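Local atomic coordinates of D-xylonate dehydratase (Caulobacter crescentus, PDB entry 5OYN), a protein that catalyses the dehydration of D-xylonate to 2-dehydro-3-deoxy-D-arabinonate, and of D-gluconate about equally well, using a [2Fe-2S] cluster and magnesium. Residues I57-T62 against Q78-G83; S407-E412 against R416-P421. One frame throughout, in Å; residues are numbered along the deposited sequence.

Contact 1: I57-T62 against Q78-G83; sequences IGIAQT and QRVRDG
Ile59 on the strand and Val80 on the helix point their side chains at each other and meet tip to tip. The touching atoms are Ile59 CD1 and Val80 CG1, 3.6 Å apart. Ile59 places CG1 beside its backbone N (chi1 -54°), and the extended chi2 carries CD1 out to the helix. Val80 presents one branch, CG1, which also lies 4.1 Å from Ile59 CG1. Arg81 adds a flank: its CG comes within 4.1 Å of Ile59 CD1, so the methyl group touches both neighbouring helix residues. No hydrogen bond crosses between the two segments. The backbones stay well apart, with 8.2 Å between the CA atoms of Ile59 and Val80. This is the packing of a beta-alpha-beta unit, in which strand 56-61 and strand 90-95 lie parallel and adjacent in the sheet and helix 73-87 connects them. Ile84 on the same helix and Pro91 on the next strand also touch Ile59. Beyond its apolar stem, Arg81 bends at chi3 and turns its guanidinium to polar partners. Its main partner is Asp82 of the second subunit, in a salt bridge. A weak hydrogen bond also runs from Arg81 NH1 to Gln78 OE1, which lies in the guanidinium plane at its edge. On the same helix, Arg79 and Asp82 form salt bridges to Glu49 and Arg85 of the second subunit, respectively.

Contact 2: S407-E412 against R416-P421; sequences SVIGEE and RYLSQP
Glu412 O accepts a hydrogen bond from Arg416 N at 3.1 Å. This is an i to i+4 backbone bond of the short helix 411-417. The side chains of the same two residues pass each other at a slant, their carboxylate and guanidinium planes 55° apart. It is the aliphatic CG of Glu412, not its carboxylate, that comes nearest the guanidinium, 4.1 Å from Arg416 NH2 and oblique to the group. The opposite charges remain apart: Glu412 OE2 and Arg416 NH2 are 4.9 Å from each other, so any attraction is probably modest. Gly410 is the N-cap residue of the helix, and Leu418 is the first to leave helical geometry at the other end. The residues flanking the helix meet as well. A methyl of Ile409, CG2, lies 4.2 Å from Leu418 CD1. Ile409 holds this branch anti to its backbone N, with CG1 on the other side of the carbon (chi1 -75°). Pro505 also touches Ile409. Arg416 CG sits over the centre of the Tyr417 ring, 3.8 Å above its plane. Tyr417 OH is hydrogen-bonded to Glu453 O, and the ring also meets Phe413 and Phe427.

Overall arrangement
The centres of the two contacts are 48 Å apart and their nearest atoms about 26 Å apart, on opposite sides of the chain's centre. Contact 1 belongs to the N-terminal dehydratase family region and contact 2 to the C-terminal one. Contact 1 joins a strand of the parallel sheet to a helix that faces a second subunit. Contact 2 is local to one short helix, and no other protein chain of the assembly touches its segments. Neither contact includes a residue of the cluster or magnesium site. The cluster is held by Cys69, Cys137 and Cys210, while Glu101, Asp138, carboxylated Lys139 and Glu472 form the magnesium site. That site draws residues from both family regions.

Contact 1: I57-T62 against Q78-G83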
loop_
_atom_site.group_PDB
_atom_site.type_symbol
_atom_site.label_atom_id
_atom_site.label_comp_id
_atom_site.label_asym_id
_atom_site.label_seq_id
_atom_site.Cartn_x
_atom_site.Cartn_y
_atom_site.Cartn_z
ATOM N N ILE A 57 10.248 -17.803 -4.005
ATOM C CA ILE A 57 11.313 -16.846 -3.723
ATOM C C ILE A 57 10.937 -16.050 -2.477
ATOM O O ILE A 57 10.015 -15.238 -2.507
ATOM C CB ILE A 57 11.570 -15.912 -4.911
ATOM C CG1 ILE A 57 11.663 -16.714 -6.212
ATOM C CG2 ILE A 57 12.845 -15.106 -4.656
ATOM C CD1 ILE A 57 12.988 -17.425 -6.384
ATOM N N GLY A 58 11.645 -16.268 -1.375
ATOM C CA GLY A 58 11.481 -15.398 -0.233
ATOM C C GLY A 58 12.076 -14.027 -0.497
ATOM O O GLY A 58 13.035 -13.871 -1.255
ATOM N N ILE A 59 11.470 -13.011 0.114
ATOM C CA ILE A 59 12.013 -11.655 0.148
ATOM C C ILE A 59 12.080 -11.274 1.623
ATOM O O ILE A 59 11.040 -11.138 2.280
ATOM C CB ILE A 59 11.162 -10.653 -0.663
ATOM C CG1 ILE A 59 10.966 -11.142 -2.096
ATOM C CG2 ILE A 59 11.827 -9.286 -0.745
ATOM C CD1 ILE A 59 10.044 -10.260 -2.904
ATOM N N ALA A 60 13.290 -11.137 2.160
ATOM C CA ALA A 60 13.438 -10.824 3.583
ATOM C C ALA A 60 13.373 -9.310 3.742
ATOM O O ALA A 60 14.357 -8.599 3.506
ATOM C CB ALA A 60 14.719 -11.409 4.156
ATOM N N GLN A 61 12.189 -8.825 4.131
ATOM C CA GLN A 61 11.904 -7.401 4.246
ATOM C C GLN A 61 12.519 -6.831 5.511
ATOM O O GLN A 61 12.276 -7.332 6.613
ATOM C CB GLN A 61 10.398 -7.168 4.264
ATOM C CG GLN A 61 10.020 -5.715 4.433
ATOM C CD GLN A 61 10.521 -4.860 3.288
ATOM O OE1 GLN A 61 11.653 -4.383 3.315
ATOM N NE2 GLN A 61 9.686 -4.679 2.263
ATOM N N THR A 62 13.290 -5.762 5.362
ATOM C CA THR A 62 13.888 -5.117 6.516
ATOM C C THR A 62 13.344 -3.725 6.777
ATOM O O THR A 62 13.579 -3.180 7.863
ATOM C CB THR A 62 15.411 -5.051 6.358
ATOM O OG1 THR A 62 15.744 -4.374 5.135
ATOM C CG2 THR A 62 16.003 -6.472 6.381
ATOM N N GLN A 78 7.869 -4.095 -4.327
ATOM C CA GLN A 78 6.992 -4.323 -5.474
ATOM C C GLN A 78 7.784 -4.567 -6.753
ATOM O O GLN A 78 7.383 -5.384 -7.590
ATOM C CB GLN A 78 6.043 -3.135 -5.665
ATOM C CG GLN A 78 4.703 -3.489 -6.335
ATOM C CD GLN A 78 4.205 -4.916 -6.004
ATOM O OE1 GLN A 78 4.022 -5.758 -6.910
ATOM N NE2 GLN A 78 3.981 -5.188 -4.702
ATOM N N ARG A 79 8.887 -3.840 -6.942
ATOM C CA ARG A 79 9.747 -4.072 -8.096
ATOM C C ARG A 79 10.370 -5.460 -8.033
ATOM O O ARG A 79 10.492 -6.149 -9.053
ATOM C CB ARG A 79 10.839 -2.999 -8.155
ATOM C CG ARG A 79 10.393 -1.639 -8.668
ATOM C CD ARG A 79 9.400 -1.806 -9.783
ATOM N NE ARG A 79 10.070 -1.880 -11.065
ATOM C CZ ARG A 79 9.567 -2.496 -12.130
ATOM N NH1 ARG A 79 8.370 -3.084 -12.067
ATOM N NH2 ARG A 79 10.259 -2.514 -13.264
ATOM N N VAL A 80 10.779 -5.888 -6.841
ATOM C CA VAL A 80 11.341 -7.224 -6.692
ATOM C C VAL A 80 10.313 -8.276 -7.062
ATOM O O VAL A 80 10.632 -9.251 -7.751
ATOM C CB VAL A 80 11.849 -7.439 -5.261
ATOM C CG1 VAL A 80 12.452 -8.821 -5.132
ATOM C CG2 VAL A 80 12.829 -6.383 -4.914
ATOM N N ARG A 81 9.076 -8.115 -6.574
ATOM C CA ARG A 81 7.991 -9.036 -6.922
ATOM C C ARG A 81 7.800 -9.102 -8.428
ATOM O O ARG A 81 7.617 -10.185 -8.996
ATOM C CB ARG A 81 6.681 -8.608 -6.239
ATOM C CG ARG A 81 6.613 -8.982 -4.769
ATOM C CD ARG A 81 5.239 -8.756 -4.142
ATOM N NE ARG A 81 4.353 -9.900 -4.370
ATOM C CZ ARG A 81 3.451 -9.971 -5.359
ATOM N NH1 ARG A 81 3.297 -8.961 -6.221
ATOM N NH2 ARG A 81 2.686 -11.050 -5.485
ATOM N N ASP A 82 7.872 -7.953 -9.094
ATOM C CA ASP A 82 7.668 -7.940 -10.532
ATOM C C ASP A 82 8.798 -8.670 -11.238
ATOM O O ASP A 82 8.558 -9.408 -12.199
ATOM C CB ASP A 82 7.525 -6.495 -11.028
ATOM C CG ASP A 82 6.128 -5.906 -10.749
ATOM O OD1 ASP A 82 5.258 -6.595 -10.146
ATOM O OD2 ASP A 82 5.899 -4.743 -11.140
ATOM N N GLY A 83 10.036 -8.503 -10.759
ATOM C CA GLY A 83 11.148 -9.224 -11.353
ATOM C C GLY A 83 10.975 -10.725 -11.234
ATOM O O GLY A 83 11.060 -11.454 -12.224
#

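Contact 2: S407-E412 against R416-P421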
loop_
_atom_site.group_PDB
_atom_site.type_symbol
_atom_site.label_atom_id
_atom_site.label_comp_id
_atom_site.label_asym_id
_atom_site.label_seq_id
_atom_site.Cartn_x
_atom_site.Cartn_y
_atom_site.Cartn_z
ATOM N N SER A 407 42.696 5.670 7.113
ATOM C CA SER A 407 42.176 6.543 6.057
ATOM C C SER A 407 41.802 7.913 6.571
ATOM O O SER A 407 41.599 8.831 5.775
ATOM C CB SER A 407 40.953 5.922 5.397
ATOM O OG SER A 407 39.836 6.001 6.256
ATOM N N VAL A 408 41.770 8.082 7.884
ATOM C CA VAL A 408 41.165 9.228 8.532
ATOM C C VAL A 408 42.177 10.062 9.322
ATOM O O VAL A 408 41.811 11.103 9.887
ATOM C CB VAL A 408 39.987 8.731 9.396
ATOM C CG1 VAL A 408 39.673 9.599 10.564
ATOM C CG2 VAL A 408 38.753 8.532 8.497
ATOM N N ILE A 409 43.462 9.700 9.282
ATOM C CA ILE A 409 44.486 10.503 9.939
ATOM C C ILE A 409 44.527 11.879 9.290
ATOM O O ILE A 409 44.800 12.013 8.090
ATOM C CB ILE A 409 45.855 9.808 9.872
ATOM C CG1 ILE A 409 45.924 8.643 10.861
ATOM C CG2 ILE A 409 46.961 10.785 10.192
ATOM C CD1 ILE A 409 46.733 7.483 10.362
ATOM N N GLY A 410 44.248 12.909 10.077
ATOM C CA GLY A 410 44.333 14.254 9.558
ATOM C C GLY A 410 45.762 14.730 9.467
ATOM O O GLY A 410 46.658 14.213 10.132
ATOM N N GLU A 411 45.987 15.742 8.627
ATOM C CA GLU A 411 47.352 16.226 8.457
ATOM C C GLU A 411 47.859 16.943 9.707
ATOM O O GLU A 411 49.056 16.877 10.010
ATOM C CB GLU A 411 47.443 17.127 7.229
ATOM C CG GLU A 411 46.688 18.420 7.351
ATOM C CD GLU A 411 47.435 19.572 6.718
ATOM O OE1 GLU A 411 46.781 20.411 6.050
ATOM O OE2 GLU A 411 48.676 19.634 6.891
ATOM N N GLU A 412 46.978 17.615 10.450
ATOM C CA GLU A 412 47.394 18.205 11.717
ATOM C C GLU A 412 47.744 17.125 12.737
ATOM O O GLU A 412 48.728 17.257 13.477
ATOM C CB GLU A 412 46.296 19.124 12.252
ATOM C CG GLU A 412 46.822 20.349 12.989
ATOM C CD GLU A 412 47.770 21.187 12.136
ATOM O OE1 GLU A 412 47.444 21.442 10.954
ATOM O OE2 GLU A 412 48.846 21.582 12.644
ATOM N N ARG A 416 51.536 16.370 14.444
ATOM C CA ARG A 416 51.685 16.442 15.892
ATOM C C ARG A 416 52.321 15.182 16.477
ATOM O O ARG A 416 53.158 15.276 17.382
ATOM C CB ARG A 416 50.325 16.705 16.549
ATOM C CG ARG A 416 50.415 17.023 18.038
ATOM C CD ARG A 416 49.055 17.244 18.685
ATOM N NE ARG A 416 48.157 18.031 17.848
ATOM C CZ ARG A 416 48.175 19.359 17.789
ATOM N NH1 ARG A 416 49.050 20.042 18.526
ATOM N NH2 ARG A 416 47.321 20.003 16.998
ATOM N N TYR A 417 51.945 14.003 15.989
ATOM C CA TYR A 417 52.373 12.764 16.632
ATOM C C TYR A 417 53.258 11.886 15.767
ATOM O O TYR A 417 54.242 11.331 16.267
ATOM C CB TYR A 417 51.156 11.943 17.078
ATOM C CG TYR A 417 50.155 12.718 17.899
ATOM C CD1 TYR A 417 50.339 12.902 19.268
ATOM C CD2 TYR A 417 49.013 13.258 17.307
ATOM C CE1 TYR A 417 49.416 13.611 20.023
ATOM C CE2 TYR A 417 48.083 13.964 18.051
ATOM C CZ TYR A 417 48.287 14.137 19.405
ATOM O OH TYR A 417 47.363 14.844 20.134
ATOM N N LEU A 418 52.935 11.719 14.491
ATOM C CA LEU A 418 53.660 10.783 13.648
ATOM C C LEU A 418 54.800 11.438 12.881
ATOM O O LEU A 418 55.266 10.867 11.889
ATOM C CB LEU A 418 52.701 10.105 12.670
ATOM C CG LEU A 418 51.271 9.878 13.150
ATOM C CD1 LEU A 418 50.427 9.312 12.018
ATOM C CD2 LEU A 418 51.220 8.964 14.375
ATOM N N SER A 419 55.267 12.613 13.317
ATOM C CA SER A 419 56.207 13.381 12.506
ATOM C C SER A 419 57.510 13.747 13.231
ATOM O O SER A 419 58.200 14.682 12.802
ATOM C CB SER A 419 55.517 14.645 11.982
ATOM O OG SER A 419 54.914 14.405 10.723
ATOM N N GLN A 420 57.885 13.029 14.302
ATOM C CA GLN A 420 59.079 13.650 14.883
ATOM C C GLN A 420 60.351 13.115 14.214
ATOM O O GLN A 420 60.410 11.938 13.843
ATOM C CB GLN A 420 59.137 13.423 16.396
ATOM C CG GLN A 420 59.909 12.193 16.841
ATOM C CD GLN A 420 59.897 12.013 18.347
ATOM O OE1 GLN A 420 60.124 10.909 18.858
ATOM N NE2 GLN A 420 59.630 13.099 19.069
ATOM N N PRO A 421 61.362 13.983 14.073
ATOM C CA PRO A 421 62.444 13.725 13.096
ATOM C C PRO A 421 63.095 12.346 13.136
ATOM O O PRO A 421 63.222 11.711 12.083
ATOM C CB PRO A 421 63.450 14.833 13.425
ATOM C CG PRO A 421 62.584 15.967 13.873
ATOM C CD PRO A 421 61.452 15.336 14.650
#